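Local coordinates for probable hydrolase (Pseudomonas aeruginosa, PDB 3OM8), which probably hydrolyses its substrate with an alpha/beta hydrolase fold, possibly as a 3-oxoadipate enol-lactonase, at residues S127-P132 with D199-L204; E138-V143 with G190-V195. One frame throughout, in Å; residues are numbered along the deposited sequence.

Contact 1 ties together the two loops at the base of the largely helical segment inserted between strands 118-124 and 211-216, the usual place of the cap in alpha/beta hydrolases. Contact 2 lies within that insertion and pairs its first helix, 134-145, with its last, 185-196. The contact centres are about 17 Å apart, yet they meet directly where Leu130 CD1 packs on Val195 CG1 at 3.8 Å. Helix 102-113, which follows the putative nucleophile elbow at Ser101, is touched by residues of both contacts, among them Leu200 and Val195. A bound MES, probably from the crystallisation liquor, lies beside contact 1, about 3 Å from the Leu200 side chain.

Contact 1: residues S127-P132 with D199-L204; sequences SAWLGP and DLRAQL
Asp199 OD1, pressed against Trp129 CB at 3.3 Å, is gripped twice by Arg201: NE donates to it at 2.8 Å, and the backbone N closes an Asx turn with a longer bond of 3.3 Å. The two donors approach from opposite faces of the carboxylate plane. Arg201 NH2 adds a nearly straight bond to Asp199 OD2 (2.8 Å), so the guanidinium holds the carboxylate side-on, one nitrogen to each oxygen, which fixes the rotation of the guanidinium. Held this way, the guanidinium lies flat on one face of the Trp129 indole, the planes only 10° apart. Its CZ stands 3.9 Å from the centroid of the six-membered ring of Trp129, a cation-pi stack, while Arg201 NH1 comes over CE3 of the indole. The bend of the arginine chain at chi3 (-65°) lays the guanidinium over the indole with its NE/NH2 edge turned to the carboxylate. Asp199 CG also lies near Trp129 CD1. Such a close negative charge would be expected to temper that of the guanidinium. The loops are pinned beside the stack by Leu200 N, which donates to Ala128 O at 2.8 Å (N-H...O 164°), in the carbonyl plane. Next to this bond Ala128 CB packs on Leu204 CD1 at 3.9 Å and on Leu200 CB. Asp199 N bonds to the bound MES, and Trp129 also packs on Tyr218 of a second subunit. The loop after strand 118-124 thus meets the one leading from helix 185-196 toward strand 211-216, with Ala128, Leu200 and Leu204 against Gln108 of helix 102-113 and Arg201 against Leu229 of helix 224-233.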
# COMPACT_ATOMS: atom_id res chain seq x y z
N SER B 127 -1.00 4.78 14.43
CA SER B 127 -0.37 6.05 14.11
C SER B 127 0.74 6.35 15.09
O SER B 127 0.78 5.82 16.20
CB SER B 127 -1.43 7.16 14.14
OG SER B 127 -0.82 8.43 14.19
N ALA B 128 1.66 7.22 14.68
CA ALA B 128 2.74 7.67 15.54
C ALA B 128 2.43 9.04 16.14
O ALA B 128 3.17 9.53 16.98
CB ALA B 128 4.05 7.71 14.78
N TRP B 129 1.34 9.65 15.69
CA TRP B 129 0.99 10.99 16.17
C TRP B 129 -0.42 11.37 15.74
O TRP B 129 -0.70 11.50 14.56
CB TRP B 129 1.99 12.03 15.68
CG TRP B 129 1.56 13.46 15.95
CD1 TRP B 129 1.58 14.11 17.15
CD2 TRP B 129 1.06 14.40 14.99
NE1 TRP B 129 1.13 15.40 17.00
CE2 TRP B 129 0.81 15.60 15.68
CE3 TRP B 129 0.82 14.35 13.61
CZ2 TRP B 129 0.31 16.74 15.04
CZ3 TRP B 129 0.33 15.47 12.98
CH2 TRP B 129 0.07 16.65 13.69
N LEU B 130 -1.29 11.55 16.73
CA LEU B 130 -2.70 11.83 16.48
C LEU B 130 -3.12 13.25 16.90
O LEU B 130 -4.30 13.51 17.10
CB LEU B 130 -3.57 10.77 17.15
CG LEU B 130 -3.41 9.37 16.55
CD1 LEU B 130 -4.09 8.30 17.39
CD2 LEU B 130 -3.96 9.35 15.14
N GLY B 131 -2.15 14.15 17.01
CA GLY B 131 -2.42 15.55 17.33
C GLY B 131 -3.23 16.24 16.24
O GLY B 131 -3.55 15.62 15.22
N PRO B 132 -3.57 17.53 16.44
CA PRO B 132 -3.23 18.36 17.60
C PRO B 132 -3.82 17.80 18.90
O PRO B 132 -4.85 17.13 18.87
CB PRO B 132 -3.88 19.71 17.26
CG PRO B 132 -4.05 19.70 15.78
CD PRO B 132 -4.36 18.27 15.45
N ASP B 199 3.88 11.67 20.47
CA ASP B 199 4.40 11.95 19.13
C ASP B 199 5.69 11.16 18.88
O ASP B 199 6.78 11.60 19.25
CB ASP B 199 4.64 13.44 18.91
CG ASP B 199 5.01 13.76 17.46
OD1 ASP B 199 5.06 12.82 16.63
OD2 ASP B 199 5.25 14.94 17.13
N LEU B 200 5.58 9.99 18.26
CA LEU B 200 6.73 9.13 18.05
C LEU B 200 7.45 9.36 16.71
O LEU B 200 8.49 8.76 16.46
CB LEU B 200 6.34 7.65 18.20
CG LEU B 200 5.68 7.33 19.54
CD1 LEU B 200 5.35 5.86 19.66
CD2 LEU B 200 6.59 7.78 20.70
N ARG B 201 6.89 10.22 15.87
CA ARG B 201 7.38 10.37 14.49
C ARG B 201 8.90 10.47 14.35
O ARG B 201 9.51 9.75 13.56
CB ARG B 201 6.70 11.56 13.79
CG ARG B 201 5.19 11.41 13.58
CD ARG B 201 4.56 12.70 13.04
NE ARG B 201 4.66 13.79 14.01
CZ ARG B 201 4.38 15.06 13.74
NH1 ARG B 201 3.99 15.42 12.52
NH2 ARG B 201 4.50 15.98 14.69
N ALA B 202 9.53 11.33 15.14
CA ALA B 202 10.96 11.56 15.03
C ALA B 202 11.81 10.42 15.60
O ALA B 202 13.03 10.40 15.44
CB ALA B 202 11.33 12.88 15.72
N GLN B 203 11.16 9.46 16.25
CA GLN B 203 11.86 8.38 16.93
C GLN B 203 11.78 7.07 16.16
O GLN B 203 12.57 6.15 16.41
CB GLN B 203 11.27 8.17 18.32
CG GLN B 203 11.35 9.38 19.24
CD GLN B 203 10.51 9.22 20.49
OE1 GLN B 203 9.55 9.96 20.71
NE2 GLN B 203 10.87 8.25 21.32
N LEU B 204 10.83 6.96 15.24
CA LEU B 204 10.61 5.72 14.52
C LEU B 204 11.89 5.17 13.87
O LEU B 204 12.15 3.96 13.91
CB LEU B 204 9.52 5.89 13.46
CG LEU B 204 8.14 6.24 14.00
CD1 LEU B 204 7.13 6.24 12.87
CD2 LEU B 204 7.73 5.28 15.11

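Contact 2: residues E138-V143 with G190-V195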
# COMPACT_ATOMS: atom_id res chain seq x y z
N GLU B 138 -10.66 17.90 24.95
CA GLU B 138 -12.09 18.01 24.74
C GLU B 138 -12.80 16.68 24.94
O GLU B 138 -13.88 16.62 25.54
CB GLU B 138 -12.40 18.55 23.35
CG GLU B 138 -11.99 19.99 23.16
CD GLU B 138 -12.20 20.47 21.73
OE1 GLU B 138 -12.84 19.74 20.94
OE2 GLU B 138 -11.72 21.58 21.41
N ARG B 139 -12.20 15.60 24.44
CA ARG B 139 -12.82 14.28 24.53
C ARG B 139 -12.76 13.71 25.95
O ARG B 139 -13.64 12.96 26.36
CB ARG B 139 -12.17 13.33 23.53
CG ARG B 139 -12.52 13.67 22.09
CD ARG B 139 -11.69 12.86 21.10
NE ARG B 139 -12.13 13.08 19.73
CZ ARG B 139 -11.32 13.06 18.67
NH1 ARG B 139 -11.82 13.27 17.46
NH2 ARG B 139 -10.02 12.83 18.81
N ILE B 140 -11.71 14.07 26.68
CA ILE B 140 -11.59 13.68 28.07
C ILE B 140 -12.68 14.38 28.91
O ILE B 140 -13.41 13.73 29.67
CB ILE B 140 -10.17 14.01 28.61
CG1 ILE B 140 -9.13 13.08 27.98
CG2 ILE B 140 -10.12 13.95 30.13
CD1 ILE B 140 -7.69 13.48 28.23
N ALA B 141 -12.80 15.69 28.75
CA ALA B 141 -13.78 16.46 29.52
C ALA B 141 -15.19 15.97 29.21
O ALA B 141 -16.00 15.77 30.11
CB ALA B 141 -13.64 17.94 29.24
N ALA B 142 -15.47 15.77 27.93
CA ALA B 142 -16.78 15.33 27.47
C ALA B 142 -17.17 13.93 27.96
O ALA B 142 -18.32 13.70 28.35
CB ALA B 142 -16.87 15.39 25.94
N VAL B 143 -16.24 12.97 27.91
CA VAL B 143 -16.55 11.63 28.38
C VAL B 143 -16.77 11.59 29.91
O VAL B 143 -17.67 10.91 30.39
CB VAL B 143 -15.49 10.56 27.94
CG1 VAL B 143 -14.16 10.74 28.67
CG2 VAL B 143 -16.02 9.16 28.18
N GLY B 190 -8.39 8.12 30.56
CA GLY B 190 -6.99 7.82 30.76
C GLY B 190 -6.27 7.49 29.47
O GLY B 190 -5.12 7.90 29.26
N SER B 191 -6.93 6.73 28.61
CA SER B 191 -6.34 6.29 27.35
C SER B 191 -6.18 7.46 26.37
O SER B 191 -5.14 7.59 25.74
CB SER B 191 -7.15 5.15 26.73
OG SER B 191 -7.13 4.01 27.58
N PHE B 192 -7.20 8.32 26.27
CA PHE B 192 -7.11 9.57 25.51
C PHE B 192 -5.89 10.41 25.90
O PHE B 192 -5.33 11.11 25.07
CB PHE B 192 -8.35 10.46 25.74
CG PHE B 192 -9.61 9.93 25.14
CD1 PHE B 192 -9.59 9.17 23.99
CD2 PHE B 192 -10.84 10.22 25.72
CE1 PHE B 192 -10.77 8.69 23.44
CE2 PHE B 192 -12.01 9.75 25.17
CZ PHE B 192 -11.99 8.99 24.03
N ALA B 193 -5.51 10.37 27.17
CA ALA B 193 -4.38 11.17 27.62
C ALA B 193 -3.05 10.57 27.14
O ALA B 193 -2.15 11.30 26.74
CB ALA B 193 -4.39 11.33 29.15
N ALA B 194 -2.94 9.25 27.20
CA ALA B 194 -1.78 8.55 26.65
C ALA B 194 -1.62 8.96 25.19
O ALA B 194 -0.54 9.36 24.77
CB ALA B 194 -1.94 7.04 26.77
N VAL B 195 -2.71 8.87 24.44
CA VAL B 195 -2.73 9.25 23.03
C VAL B 195 -2.35 10.72 22.84
O VAL B 195 -1.50 11.05 22.01
CB VAL B 195 -4.12 9.04 22.42
CG1 VAL B 195 -4.14 9.57 21.01
CG2 VAL B 195 -4.49 7.58 22.44
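Helices 134-145 and 185-196 run almost exactly antiparallel along segments 138-143 and 190-195 (176°), their axes 9.2 Å apart, and Ile140 stands across from Phe192. This is helix packing within the mostly helical insertion of the alpha/beta hydrolase fold, in the place where members of the family carry a cap, and no hydrogen bond crosses it. Phe192 contributes the largest share of the buried surface. Its CG is anti to the carbonyl carbon (chi1 -69°), and the ring lies against the facing helix, touching Arg139 and Val143. Arg139 CB sits over one ring face, offset toward the rim, in a CH-pi contact 4.2 Å from the Phe192 centroid. The extended remainder of the arginine leads away from helix 185-196, and its guanidinium makes a cation-pi contact with Trp136, one turn earlier in its own helix. Val143 CG1 meets the same ring at its edge, 4.2 Å from Phe192 CE2. Ile140 lies alongside the base of the phenylalanine, the two side chains pointing in opposite senses, and CG1 of the isoleucine packs closely on Phe192 CB at 3.5 Å. Away from these helices, Phe192 also touches Ile36, and Val195, on the same helix, reaches Leu102 of helix 102-113, so helix 185-196 lies between helix 134-145 and the core domain. Beyond Phe192, the tip of Ile140 extends to the next residue along, its CD1 touching Ala193 CB at 4.0 Å.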